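Local coordinates for protein nucleocapsid (Crimean-congo hemorrhagic fever virus, PDB 4AKL) that binds single- and double-stranded RNA, probably takes part in packaging the viral genome, and is likely to cut double-stranded DNA without sequence preference, at residues D28-C37 with L414-T422; A75-S84 with V390-A398. All coordinates share one frame; numbering follows the deposited sequence.

Interaction 1. Residues D28-C37 with L414-T422; sequences DTYTNSYSFC and LNLRTNTET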
ATOM      1  N   ASP A  28       9.726 -19.222 -16.407  1.00 53.85           N
ATOM      2  CA  ASP A  28       9.558 -17.778 -16.327  1.00 52.66           C
ATOM      3  C   ASP A  28       9.273 -17.164 -17.691  1.00 53.32           C
ATOM      4  O   ASP A  28       9.546 -15.986 -17.930  1.00 53.12           O
ATOM      5  CB  ASP A  28      10.796 -17.148 -15.654  1.00 53.07           C
ATOM      6  CG  ASP A  28      12.053 -17.193 -16.510  1.00 55.39           C
ATOM      7  OD1 ASP A  28      12.136 -17.922 -17.549  1.00 56.53           O
ATOM      8  OD2 ASP A  28      12.970 -16.471 -16.108  1.00 54.33           O
ATOM      9  N   THR A  29       8.719 -17.983 -18.581  1.00 54.38           N
ATOM     10  CA  THR A  29       8.336 -17.551 -19.921  1.00 55.16           C
ATOM     11  C   THR A  29       7.391 -16.351 -19.829  1.00 52.71           C
ATOM     12  O   THR A  29       7.581 -15.340 -20.515  1.00 53.02           O
ATOM     13  CB  THR A  29       7.590 -18.682 -20.684  1.00 56.01           C
ATOM     14  OG1 THR A  29       8.211 -19.942 -20.402  1.00 58.94           O
ATOM     15  CG2 THR A  29       7.602 -18.431 -22.186  1.00 57.77           C
ATOM     16  N   TYR A  30       6.373 -16.474 -18.982  1.00 50.17           N
ATOM     17  CA  TYR A  30       5.317 -15.436 -18.876  1.00 48.31           C
ATOM     18  C   TYR A  30       5.291 -14.720 -17.565  1.00 45.92           C
ATOM     19  O   TYR A  30       4.422 -13.875 -17.373  1.00 44.73           O
ATOM     20  CB  TYR A  30       3.924 -16.054 -19.146  1.00 47.81           C
ATOM     21  CG  TYR A  30       3.872 -16.733 -20.485  1.00 50.40           C
ATOM     22  CD1 TYR A  30       3.885 -15.982 -21.651  1.00 52.11           C
ATOM     23  CD2 TYR A  30       3.837 -18.108 -20.587  1.00 51.98           C
ATOM     24  CE1 TYR A  30       3.848 -16.575 -22.883  1.00 55.33           C
ATOM     25  CE2 TYR A  30       3.809 -18.733 -21.844  1.00 55.02           C
ATOM     26  CZ  TYR A  30       3.810 -17.961 -22.977  1.00 56.22           C
ATOM     27  OH  TYR A  30       3.779 -18.566 -24.218  1.00 60.47           O
ATOM     28  N   THR A  31       6.224 -15.042 -16.664  1.00 45.52           N
ATOM     29  CA  THR A  31       6.258 -14.453 -15.345  1.00 43.85           C
ATOM     30  C   THR A  31       7.618 -13.896 -15.036  1.00 44.49           C
ATOM     31  O   THR A  31       8.595 -14.424 -15.513  1.00 46.23           O
ATOM     32  CB  THR A  31       5.921 -15.473 -14.268  1.00 42.79           C
ATOM     33  OG1 THR A  31       6.754 -16.618 -14.406  1.00 45.61           O
ATOM     34  CG2 THR A  31       4.478 -15.917 -14.377  1.00 41.61           C
ATOM     35  N   ASN A  32       7.658 -12.833 -14.230  1.00 43.47           N
ATOM     36  CA  ASN A  32       8.912 -12.173 -13.808  1.00 44.48           C
ATOM     37  C   ASN A  32       9.712 -13.072 -12.928  1.00 44.65           C
ATOM     38  O   ASN A  32      10.909 -13.239 -13.111  1.00 45.12           O
ATOM     39  CB  ASN A  32       8.652 -10.861 -13.065  1.00 43.87           C
ATOM     40  CG  ASN A  32       7.958  -9.816 -13.937  1.00 44.15           C
ATOM     41  OD1 ASN A  32       8.219  -9.728 -15.140  1.00 46.36           O
ATOM     42  ND2 ASN A  32       7.083  -9.026 -13.329  1.00 42.69           N
ATOM     43  N   SER A  33       9.034 -13.674 -11.970  1.00 42.92           N
ATOM     44  CA  SER A  33       9.678 -14.610 -11.093  1.00 43.53           C
ATOM     45  C   SER A  33       9.222 -16.004 -11.544  1.00 43.79           C
ATOM     46  O   SER A  33       8.127 -16.163 -12.022  1.00 42.84           O
ATOM     47  CB  SER A  33       9.316 -14.235  -9.649  1.00 41.94           C
ATOM     48  OG  SER A  33      10.056 -14.935  -8.709  1.00 42.20           O
ATOM     49  N   TYR A  34      10.101 -17.008 -11.445  1.00 45.90           N
ATOM     50  CA  TYR A  34       9.750 -18.396 -11.805  1.00 46.47           C
ATOM     51  C   TYR A  34       8.428 -18.849 -11.122  1.00 45.07           C
ATOM     52  O   TYR A  34       8.167 -18.555  -9.936  1.00 43.12           O
ATOM     53  CB  TYR A  34      10.862 -19.343 -11.437  1.00 48.37           C
ATOM     54  CG  TYR A  34      11.976 -19.460 -12.480  1.00 51.04           C
ATOM     55  CD1 TYR A  34      11.815 -20.246 -13.596  1.00 53.15           C
ATOM     56  CD2 TYR A  34      13.182 -18.785 -12.324  1.00 52.75           C
ATOM     57  CE1 TYR A  34      12.854 -20.370 -14.569  1.00 55.94           C
ATOM     58  CE2 TYR A  34      14.210 -18.887 -13.256  1.00 55.34           C
ATOM     59  CZ  TYR A  34      14.043 -19.675 -14.376  1.00 57.50           C
ATOM     60  OH  TYR A  34      15.075 -19.768 -15.295  1.00 61.29           O
ATOM     61  N   SER A  35       7.615 -19.559 -11.894  1.00 45.63           N
ATOM     62  CA  SER A  35       6.294 -19.936 -11.485  1.00 44.54           C
ATOM     63  C   SER A  35       5.844 -21.175 -12.223  1.00 46.32           C
ATOM     64  O   SER A  35       6.612 -21.781 -13.003  1.00 48.65           O
ATOM     65  CB  SER A  35       5.331 -18.783 -11.808  1.00 43.12           C
ATOM     66  OG  SER A  35       5.060 -18.758 -13.176  1.00 44.28           O
ATOM     67  N   PHE A  36       4.598 -21.566 -11.984  1.00 45.98           N
ATOM     68  CA  PHE A  36       3.993 -22.726 -12.676  1.00 47.51           C
ATOM     69  C   PHE A  36       3.304 -22.344 -14.001  1.00 48.36           C
ATOM     70  O   PHE A  36       2.651 -23.193 -14.636  1.00 49.33           O
ATOM     71  CB  PHE A  36       3.002 -23.446 -11.727  1.00 46.64           C
ATOM     72  CG  PHE A  36       3.677 -24.306 -10.704  1.00 46.42           C
ATOM     73  CD1 PHE A  36       4.122 -25.577 -11.047  1.00 47.87           C
ATOM     74  CD2 PHE A  36       3.871 -23.842  -9.405  1.00 45.58           C
ATOM     75  CE1 PHE A  36       4.745 -26.371 -10.120  1.00 48.91           C
ATOM     76  CE2 PHE A  36       4.503 -24.623  -8.446  1.00 45.78           C
ATOM     77  CZ  PHE A  36       4.955 -25.892  -8.793  1.00 47.42           C
ATOM     78  N   CYS A  37       3.474 -21.095 -14.435  1.00 48.69           N
ATOM     79  CA  CYS A  37       2.728 -20.572 -15.588  1.00 49.69           C
ATOM     80  C   CYS A  37       3.310 -20.978 -16.949  1.00 52.24           C
ATOM     81  O   CYS A  37       4.288 -20.401 -17.418  1.00 53.22           O
ATOM     82  CB  CYS A  37       2.600 -19.029 -15.503  1.00 48.33           C
ATOM     83  SG  CYS A  37       1.438 -18.308 -16.654  1.00 48.81           S
ATOM     84  N   LEU A 414       0.594  -9.552 -10.661  1.00 34.54           N
ATOM     85  CA  LEU A 414       1.715  -8.641 -10.767  1.00 35.57           C
ATOM     86  C   LEU A 414       3.034  -9.367 -11.104  1.00 36.67           C
ATOM     87  O   LEU A 414       3.992  -8.728 -11.471  1.00 37.76           O
ATOM     88  CB  LEU A 414       1.880  -7.856  -9.456  1.00 35.02           C
ATOM     89  CG  LEU A 414       0.764  -6.860  -9.180  1.00 33.96           C
ATOM     90  CD1 LEU A 414       0.969  -6.217  -7.834  1.00 30.75           C
ATOM     91  CD2 LEU A 414       0.658  -5.807 -10.298  1.00 34.80           C
ATOM     92  N   ASN A 415       3.058 -10.690 -10.939  1.00 36.59           N
ATOM     93  CA  ASN A 415       4.143 -11.543 -11.441  1.00 37.77           C
ATOM     94  C   ASN A 415       4.053 -11.810 -12.964  1.00 39.21           C
ATOM     95  O   ASN A 415       4.999 -12.335 -13.542  1.00 39.99           O
ATOM     96  CB  ASN A 415       4.170 -12.871 -10.684  1.00 37.27           C
ATOM     97  CG  ASN A 415       5.447 -13.642 -10.902  1.00 39.04           C
ATOM     98  OD1 ASN A 415       6.541 -13.045 -11.036  1.00 38.91           O
ATOM     99  ND2 ASN A 415       5.335 -14.954 -10.960  1.00 36.57           N
ATOM    100  N   LEU A 416       2.930 -11.464 -13.612  1.00 39.07           N
ATOM    101  CA  LEU A 416       2.823 -11.634 -15.075  1.00 40.88           C
ATOM    102  C   LEU A 416       3.660 -10.555 -15.728  1.00 42.40           C
ATOM    103  O   LEU A 416       3.593  -9.397 -15.284  1.00 41.09           O
ATOM    104  CB  LEU A 416       1.390 -11.539 -15.593  1.00 40.14           C
ATOM    105  CG  LEU A 416       0.506 -12.769 -15.386  1.00 39.67           C
ATOM    106  CD1 LEU A 416      -0.948 -12.409 -15.627  1.00 37.30           C
ATOM    107  CD2 LEU A 416       0.941 -13.978 -16.269  1.00 39.91           C
ATOM    108  N   ARG A 417       4.420 -10.928 -16.779  1.00 44.39           N
ATOM    109  CA  ARG A 417       5.337  -9.978 -17.446  1.00 46.97           C
ATOM    110  C   ARG A 417       4.584  -8.832 -18.076  1.00 47.64           C
ATOM    111  O   ARG A 417       3.418  -8.974 -18.443  1.00 47.19           O
ATOM    112  CB  ARG A 417       6.218 -10.672 -18.532  1.00 48.81           C
ATOM    113  CG  ARG A 417       7.273 -11.619 -17.968  1.00 49.70           C
ATOM    114  CD  ARG A 417       8.120 -12.290 -19.038  1.00 53.28           C
ATOM    115  NE  ARG A 417       9.149 -13.168 -18.445  1.00 54.62           N
ATOM    116  CZ  ARG A 417      10.327 -12.763 -17.933  1.00 56.18           C
ATOM    117  NH1 ARG A 417      10.698 -11.467 -17.928  1.00 55.48           N
ATOM    118  NH2 ARG A 417      11.159 -13.676 -17.408  1.00 57.61           N
ATOM    119  N   THR A 418       5.259  -7.699 -18.187  1.00 49.60           N
ATOM    120  CA  THR A 418       4.724  -6.534 -18.855  1.00 50.96           C
ATOM    121  C   THR A 418       5.451  -6.215 -20.168  1.00 54.53           C
ATOM    122  O   THR A 418       5.049  -5.300 -20.860  1.00 55.26           O
ATOM    123  CB  THR A 418       4.782  -5.283 -17.939  1.00 50.73           C
ATOM    124  OG1 THR A 418       6.129  -5.045 -17.515  1.00 50.38           O
ATOM    125  CG2 THR A 418       3.843  -5.471 -16.682  1.00 47.74           C
ATOM    126  N   ASN A 419       6.499  -6.970 -20.514  1.00 57.22           N
ATOM    127  CA  ASN A 419       7.343  -6.618 -21.698  1.00 60.71           C
ATOM    128  C   ASN A 419       6.703  -6.958 -23.047  1.00 62.25           C
ATOM    129  O   ASN A 419       5.757  -7.751 -23.125  1.00 61.52           O
ATOM    130  CB  ASN A 419       8.736  -7.210 -21.570  1.00 62.27           C
ATOM    131  CG  ASN A 419       8.729  -8.673 -21.191  1.00 63.49           C
ATOM    132  OD1 ASN A 419       8.664  -9.566 -22.051  1.00 65.93           O
ATOM    133  ND2 ASN A 419       8.820  -8.935 -19.866  1.00 63.38           N
ATOM    134  N   THR A 420       7.203  -6.342 -24.114  1.00 65.06           N
ATOM    135  CA  THR A 420       6.582  -6.541 -25.447  1.00 66.73           C
ATOM    136  C   THR A 420       6.975  -7.867 -26.094  1.00 68.17           C
ATOM    137  O   THR A 420       6.269  -8.318 -26.988  1.00 69.27           O
ATOM    138  CB  THR A 420       6.873  -5.388 -26.408  1.00 68.77           C
ATOM    139  OG1 THR A 420       6.723  -4.150 -25.718  1.00 68.45           O
ATOM    140  CG2 THR A 420       5.904  -5.411 -27.616  1.00 69.61           C
ATOM    141  N   GLU A 421       8.074  -8.497 -25.651  1.00 68.79           N
ATOM    142  CA  GLU A 421       8.485  -9.827 -26.174  1.00 69.95           C
ATOM    143  C   GLU A 421       7.384 -10.879 -25.928  1.00 68.17           C
ATOM    144  O   GLU A 421       7.213 -11.800 -26.732  1.00 69.52           O
ATOM    145  CB  GLU A 421       9.791 -10.309 -25.556  1.00 70.77           C
ATOM    146  CG  GLU A 421      11.039  -9.469 -25.931  1.00 73.96           C
ATOM    147  CD  GLU A 421      11.283  -8.260 -25.012  1.00 74.06           C
ATOM    148  OE1 GLU A 421      10.347  -7.792 -24.293  1.00 71.60           O
ATOM    149  OE2 GLU A 421      12.435  -7.781 -25.023  1.00 76.52           O
ATOM    150  N   THR A 422       6.664 -10.728 -24.811  1.00 64.94           N
ATOM    151  CA  THR A 422       5.473 -11.520 -24.499  1.00 62.85           C
ATOM    152  C   THR A 422       4.172 -10.701 -24.650  1.00 60.75           C
ATOM    153  O   THR A 422       3.124 -11.175 -24.308  1.00 59.70           O
ATOM    154  CB  THR A 422       5.552 -12.089 -23.056  1.00 61.13           C
ATOM    155  OG1 THR A 422       5.814 -11.024 -22.148  1.00 60.25           O
ATOM    156  CG2 THR A 422       6.655 -13.115 -22.937  1.00 62.71           C
TER
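Thr31 and Leu416 are the non-hydrogen-bonded pair of a single antiparallel beta bridge between two loops, their CA atoms 4.5 Å apart, and the backbone bonds Arg417 N to Tyr30 O and Asn32 N to Asn415 O flank it. This isolated bridge pins the loop between helices 10-24 and 45-52 to the one leading into helix 425-440. Asparagine suits the place because one amide can both accept and donate; arginine, because two N-H groups can share a carbonyl.

Asn415 works as a backbone mimic. With CG anti to the backbone N (chi1 -166°), its amide lies against Ser33: OD1 takes the N-H of Ser33 at 2.7 Å on a lone pair, while ND2 gives a bond of 3.2 Å to Ser33 O. The same nitrogen also donates to Cys74 O, so both ends of this buried amide are used and its rotation is fixed. Ser33 O has a second donor, Thr31 OG1 at 2.8 Å, coming from the opposite face of the carbonyl plane. Thr31 OG1 in turn accepts from Ser35 OG, whose oxygen takes the N-H of Cys37 in an ST turn. Ser33 OG hydrogen-bonds Glu79 OE1.

Arg417 reaches along the loop with its chain extended from CG to NE. NE and NH2 grip the one carbonyl oxygen of Asp28 side-on, both at 2.9 Å and with that oxygen in the guanidinium plane. Asp28 OD2 adds a longer salt bridge to Arg417 NH2, 3.6 Å, its carboxylate plane turned 75° from the guanidinium. The amide of Asn32, whose ND2 is held by Gln463 O, stands almost upright to the guanidinium, and its OD1 rests 3.5 Å from Arg417 CG. Beyond the arginine, the methyl CG2 of Thr422 sits 3.4 Å from Thr29 O.

Interaction 2. Residues A75-S84 with V390-A398; sequences APIYECAWAS and VCFGTIPVA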
ATOM      1  N   ALA A  75       1.841 -17.601  -9.361  1.00 37.00           N
ATOM      2  CA  ALA A  75       2.441 -17.142  -8.103  1.00 35.96           C
ATOM      3  C   ALA A  75       3.987 -17.121  -8.237  1.00 36.31           C
ATOM      4  O   ALA A  75       4.557 -18.036  -8.821  1.00 37.26           O
ATOM      5  CB  ALA A  75       2.028 -18.017  -6.918  1.00 35.86           C
ATOM      6  N   PRO A  76       4.639 -16.047  -7.742  1.00 35.27           N
ATOM      7  CA  PRO A  76       6.098 -15.913  -7.698  1.00 36.26           C
ATOM      8  C   PRO A  76       6.600 -16.752  -6.577  1.00 36.07           C
ATOM      9  O   PRO A  76       6.685 -16.296  -5.418  1.00 35.37           O
ATOM     10  CB  PRO A  76       6.316 -14.424  -7.465  1.00 35.44           C
ATOM     11  CG  PRO A  76       5.172 -13.998  -6.781  1.00 34.97           C
ATOM     12  CD  PRO A  76       3.999 -14.833  -7.243  1.00 34.09           C
ATOM     13  N   ILE A  77       6.927 -17.987  -6.920  1.00 37.28           N
ATOM     14  CA  ILE A  77       7.312 -19.001  -5.911  1.00 37.86           C
ATOM     15  C   ILE A  77       8.388 -18.587  -4.933  1.00 38.22           C
ATOM     16  O   ILE A  77       8.255 -18.801  -3.701  1.00 37.38           O
ATOM     17  CB  ILE A  77       7.741 -20.288  -6.557  1.00 39.05           C
ATOM     18  CG1 ILE A  77       6.542 -20.919  -7.276  1.00 38.08           C
ATOM     19  CG2 ILE A  77       8.244 -21.245  -5.502  1.00 39.86           C
ATOM     20  CD1 ILE A  77       5.336 -21.284  -6.334  1.00 34.38           C
ATOM     21  N   TYR A  78       9.432 -17.982  -5.458  1.00 39.39           N
ATOM     22  CA  TYR A  78      10.612 -17.643  -4.639  1.00 40.44           C
ATOM     23  C   TYR A  78      10.217 -16.689  -3.540  1.00 38.78           C
ATOM     24  O   TYR A  78      10.522 -16.913  -2.378  1.00 39.02           O
ATOM     25  CB  TYR A  78      11.704 -17.002  -5.497  1.00 41.91           C
ATOM     26  CG  TYR A  78      12.974 -16.701  -4.746  1.00 43.61           C
ATOM     27  CD1 TYR A  78      13.952 -17.645  -4.631  1.00 45.62           C
ATOM     28  CD2 TYR A  78      13.187 -15.448  -4.130  1.00 43.69           C
ATOM     29  CE1 TYR A  78      15.118 -17.393  -3.954  1.00 47.99           C
ATOM     30  CE2 TYR A  78      14.377 -15.180  -3.423  1.00 44.27           C
ATOM     31  CZ  TYR A  78      15.327 -16.151  -3.343  1.00 47.31           C
ATOM     32  OH  TYR A  78      16.502 -15.924  -2.672  1.00 48.95           O
ATOM     33  N   GLU A  79       9.511 -15.639  -3.910  1.00 37.32           N
ATOM     34  CA  GLU A  79       9.201 -14.589  -2.948  1.00 36.30           C
ATOM     35  C   GLU A  79       8.091 -15.020  -2.006  1.00 35.30           C
ATOM     36  O   GLU A  79       8.162 -14.700  -0.812  1.00 34.57           O
ATOM     37  CB  GLU A  79       8.871 -13.283  -3.653  1.00 35.73           C
ATOM     38  CG  GLU A  79      10.062 -12.658  -4.321  1.00 37.55           C
ATOM     39  CD  GLU A  79      10.476 -13.283  -5.686  1.00 40.05           C
ATOM     40  OE1 GLU A  79       9.653 -13.983  -6.317  1.00 38.49           O
ATOM     41  OE2 GLU A  79      11.656 -13.044  -6.118  1.00 41.70           O
ATOM     42  N   CYS A  80       7.088 -15.760  -2.529  1.00 34.61           N
ATOM     43  CA  CYS A  80       6.014 -16.315  -1.688  1.00 34.06           C
ATOM     44  C   CYS A  80       6.625 -17.278  -0.669  1.00 34.70           C
ATOM     45  O   CYS A  80       6.273 -17.244   0.518  1.00 34.08           O
ATOM     46  CB  CYS A  80       4.958 -17.038  -2.545  1.00 33.48           C
ATOM     47  SG  CYS A  80       3.999 -15.949  -3.613  1.00 33.40           S
ATOM     48  N   ALA A  81       7.549 -18.128  -1.114  1.00 35.94           N
ATOM     49  CA  ALA A  81       8.209 -19.046  -0.171  1.00 36.79           C
ATOM     50  C   ALA A  81       8.999 -18.248   0.871  1.00 37.39           C
ATOM     51  O   ALA A  81       8.974 -18.570   2.064  1.00 37.90           O
ATOM     52  CB  ALA A  81       9.076 -20.008  -0.871  1.00 38.55           C
ATOM     53  N   TRP A  82       9.711 -17.214   0.438  1.00 37.58           N
ATOM     54  CA  TRP A  82      10.447 -16.375   1.385  1.00 37.73           C
ATOM     55  C   TRP A  82       9.503 -15.710   2.426  1.00 35.98           C
ATOM     56  O   TRP A  82       9.805 -15.688   3.629  1.00 36.14           O
ATOM     57  CB  TRP A  82      11.242 -15.317   0.618  1.00 38.27           C
ATOM     58  CG  TRP A  82      11.947 -14.257   1.461  1.00 38.36           C
ATOM     59  CD1 TRP A  82      11.599 -12.944   1.557  1.00 36.82           C
ATOM     60  CD2 TRP A  82      13.120 -14.419   2.282  1.00 40.96           C
ATOM     61  NE1 TRP A  82      12.458 -12.274   2.372  1.00 38.17           N
ATOM     62  CE2 TRP A  82      13.411 -13.144   2.840  1.00 40.55           C
ATOM     63  CE3 TRP A  82      13.956 -15.511   2.599  1.00 43.39           C
ATOM     64  CZ2 TRP A  82      14.490 -12.932   3.722  1.00 41.49           C
ATOM     65  CZ3 TRP A  82      15.027 -15.304   3.458  1.00 43.91           C
ATOM     66  CH2 TRP A  82      15.288 -14.023   4.009  1.00 43.97           C
ATOM     67  N   ALA A  83       8.384 -15.192   1.951  1.00 34.42           N
ATOM     68  CA  ALA A  83       7.387 -14.517   2.794  1.00 33.12           C
ATOM     69  C   ALA A  83       6.710 -15.476   3.805  1.00 33.00           C
ATOM     70  O   ALA A  83       6.162 -15.030   4.767  1.00 33.12           O
ATOM     71  CB  ALA A  83       6.324 -13.798   1.898  1.00 31.02           C
ATOM     72  N   SER A  84       6.765 -16.777   3.549  1.00 33.54           N
ATOM     73  CA  SER A  84       6.150 -17.792   4.363  1.00 33.62           C
ATOM     74  C   SER A  84       7.185 -18.685   5.053  1.00 35.06           C
ATOM     75  O   SER A  84       6.801 -19.697   5.652  1.00 35.74           O
ATOM     76  CB  SER A  84       5.303 -18.666   3.465  1.00 33.46           C
ATOM     77  OG  SER A  84       4.131 -18.001   3.020  1.00 32.96           O
ATOM     78  N   VAL A 390      -2.016 -14.091  -1.210  1.00 26.52           N
ATOM     79  CA  VAL A 390      -0.815 -14.054  -2.041  1.00 28.01           C
ATOM     80  C   VAL A 390       0.475 -14.230  -1.207  1.00 28.73           C
ATOM     81  O   VAL A 390       1.435 -14.821  -1.669  1.00 29.82           O
ATOM     82  CB  VAL A 390      -0.740 -12.790  -2.954  1.00 27.91           C
ATOM     83  CG1 VAL A 390      -0.486 -11.531  -2.136  1.00 29.01           C
ATOM     84  CG2 VAL A 390       0.308 -12.974  -4.004  1.00 28.47           C
ATOM     85  N   CYS A 391       0.488 -13.762   0.042  1.00 28.72           N
ATOM     86  CA  CYS A 391       1.688 -13.957   0.870  1.00 29.10           C
ATOM     87  C   CYS A 391       1.929 -15.368   1.412  1.00 29.30           C
ATOM     88  O   CYS A 391       3.072 -15.851   1.469  1.00 29.19           O
ATOM     89  CB  CYS A 391       1.610 -13.017   2.059  1.00 29.35           C
ATOM     90  SG  CYS A 391       1.551 -11.277   1.752  1.00 31.20           S
ATOM     91  N   PHE A 392       0.827 -16.014   1.860  1.00 28.75           N
ATOM     92  CA  PHE A 392       0.880 -17.266   2.644  1.00 28.95           C
ATOM     93  C   PHE A 392       0.099 -18.431   2.048  1.00 29.12           C
ATOM     94  O   PHE A 392       0.173 -19.550   2.584  1.00 30.01           O
ATOM     95  CB  PHE A 392       0.296 -17.054   4.039  1.00 28.07           C
ATOM     96  CG  PHE A 392       0.751 -15.789   4.736  1.00 27.94           C
ATOM     97  CD1 PHE A 392       2.086 -15.457   4.827  1.00 28.39           C
ATOM     98  CD2 PHE A 392      -0.165 -14.962   5.341  1.00 27.61           C
ATOM     99  CE1 PHE A 392       2.470 -14.310   5.481  1.00 27.85           C
ATOM    100  CE2 PHE A 392       0.230 -13.807   5.985  1.00 26.49           C
ATOM    101  CZ  PHE A 392       1.525 -13.502   6.052  1.00 27.14           C
ATOM    102  N   GLY A 393      -0.633 -18.185   0.963  1.00 28.54           N
ATOM    103  CA  GLY A 393      -1.534 -19.173   0.410  1.00 28.91           C
ATOM    104  C   GLY A 393      -1.332 -19.734  -0.969  1.00 29.34           C
ATOM    105  O   GLY A 393      -2.109 -20.568  -1.361  1.00 28.98           O
ATOM    106  N   THR A 394      -0.309 -19.298  -1.703  1.00 30.31           N
ATOM    107  CA  THR A 394      -0.030 -19.880  -3.019  1.00 30.82           C
ATOM    108  C   THR A 394       0.768 -21.143  -2.854  1.00 32.90           C
ATOM    109  O   THR A 394       0.781 -22.008  -3.751  1.00 34.05           O
ATOM    110  CB  THR A 394       0.721 -18.926  -3.923  1.00 31.45           C
ATOM    111  OG1 THR A 394       2.067 -18.729  -3.432  1.00 30.78           O
ATOM    112  CG2 THR A 394      -0.022 -17.575  -4.051  1.00 26.96           C
ATOM    113  N   ILE A 395       1.447 -21.249  -1.722  1.00 33.07           N
ATOM    114  CA  ILE A 395       2.180 -22.453  -1.312  1.00 34.47           C
ATOM    115  C   ILE A 395       1.710 -22.850   0.102  1.00 34.06           C
ATOM    116  O   ILE A 395       1.863 -22.065   1.026  1.00 33.05           O
ATOM    117  CB  ILE A 395       3.699 -22.183  -1.242  1.00 35.36           C
ATOM    118  CG1 ILE A 395       4.290 -21.639  -2.576  1.00 36.07           C
ATOM    119  CG2 ILE A 395       4.396 -23.406  -0.878  1.00 36.35           C
ATOM    120  CD1 ILE A 395       5.774 -21.148  -2.476  1.00 35.06           C
ATOM    121  N   PRO A 396       1.109 -24.032   0.268  1.00 35.06           N
ATOM    122  CA  PRO A 396       0.758 -24.492   1.623  1.00 35.64           C
ATOM    123  C   PRO A 396       2.025 -25.018   2.303  1.00 37.09           C
ATOM    124  O   PRO A 396       2.636 -26.002   1.836  1.00 37.68           O
ATOM    125  CB  PRO A 396      -0.239 -25.599   1.377  1.00 36.31           C
ATOM    126  CG  PRO A 396       0.156 -26.205   0.101  1.00 37.29           C
ATOM    127  CD  PRO A 396       0.835 -25.081  -0.731  1.00 36.61           C
ATOM    128  N   VAL A 397       2.428 -24.364   3.377  1.00 36.91           N
ATOM    129  CA  VAL A 397       3.777 -24.617   3.925  1.00 38.68           C
ATOM    130  C   VAL A 397       3.961 -25.994   4.534  1.00 40.96           C
ATOM    131  O   VAL A 397       5.089 -26.466   4.648  1.00 42.90           O
ATOM    132  CB  VAL A 397       4.208 -23.538   4.952  1.00 37.85           C
ATOM    133  CG1 VAL A 397       4.243 -22.158   4.296  1.00 35.72           C
ATOM    134  CG2 VAL A 397       3.329 -23.581   6.158  1.00 37.10           C
ATOM    135  N   ALA A 398       2.857 -26.635   4.910  1.00 41.59           N
ATOM    136  CA  ALA A 398       2.880 -28.005   5.432  1.00 43.54           C
ATOM    137  C   ALA A 398       3.256 -29.043   4.361  1.00 45.68           C
ATOM    138  O   ALA A 398       3.832 -30.069   4.688  1.00 47.07           O
ATOM    139  CB  ALA A 398       1.513 -28.366   6.058  1.00 42.92           C
TER
HETATM  140  O   HOH W   1       3.004 -19.584   0.841  1.00 39.59           O
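Ile395 and Ile77 lay their side chains across each other at about a right angle, CD1 to CD1 at 3.9 Å, where the chain following helix 385-392 runs past helix 77-83. Ile395 CG1 lies anti to the carbonyl carbon and CD1 continues the chain extended (chi2 171°), which carries this methyl into the groove between Ile77 and Ala81, one turn apart on the helix. It meets Ala81 CB at 3.8 Å and lies close to Ile77 O. Isoleucine suits the place because its unbranched CG1-CD1 arm reaches the groove, and the small Ala81 lets the methyl come near the helix backbone.

On the same helix, Cys80 points its CB toward the partner segment. Its sulfur is 3.4 Å from Thr394 OG1 and equally close to Val390 O, a snug position for a compact thiol. Before the helix, Ala75 CB presses on Thr394 CB at 3.4 Å, tighter than normal van der Waals contact, a closeness that suits the small alanine.

At the other end of the helix Ser84 meets the end of helix 385-392. Its OG lies 2.9 Å from Cys391 O in a weak bond, Cys80 O competing for the same proton. A water 2.9 Å from Ser84 OG donates to Ile395 O, bridging the hydroxyl to the chain beyond. Ser84 OG and Ala83 O, which also accepts from Tyr311 OH, both meet the rim of the Phe392 ring near its plane, while Cys391 CB lies over the centre of one ring face. Val397 CG1 closes this end on Ser84 CB.

The joint is completely buried: helix 10-24 packs on Ala81 through Met13 and Trp16, helix 306-316 backs Val390, Cys391 and Phe392, and helix 324-336 receives Pro396 and Val397.

Interaction 1 is partly buried and joins two loops, whereas interaction 2 is buried throughout and sets a short helix against the end of another and the chain after it. Their chemistry follows: residues 28-37 and 414-422 are tied by backbone, amide and guanidinium bonds, while residues 75-84 and 390-398 meet mainly through methyls and a thiol, with one serine and a water serving the polar atoms. Along the sequence interaction 2 is nested within the loop closed by interaction 1. The two centres are about 17 Å apart, yet the contacts touch: Glu79 probably hydrogen-bonds Ser33, and Pro76 packs on the same serine.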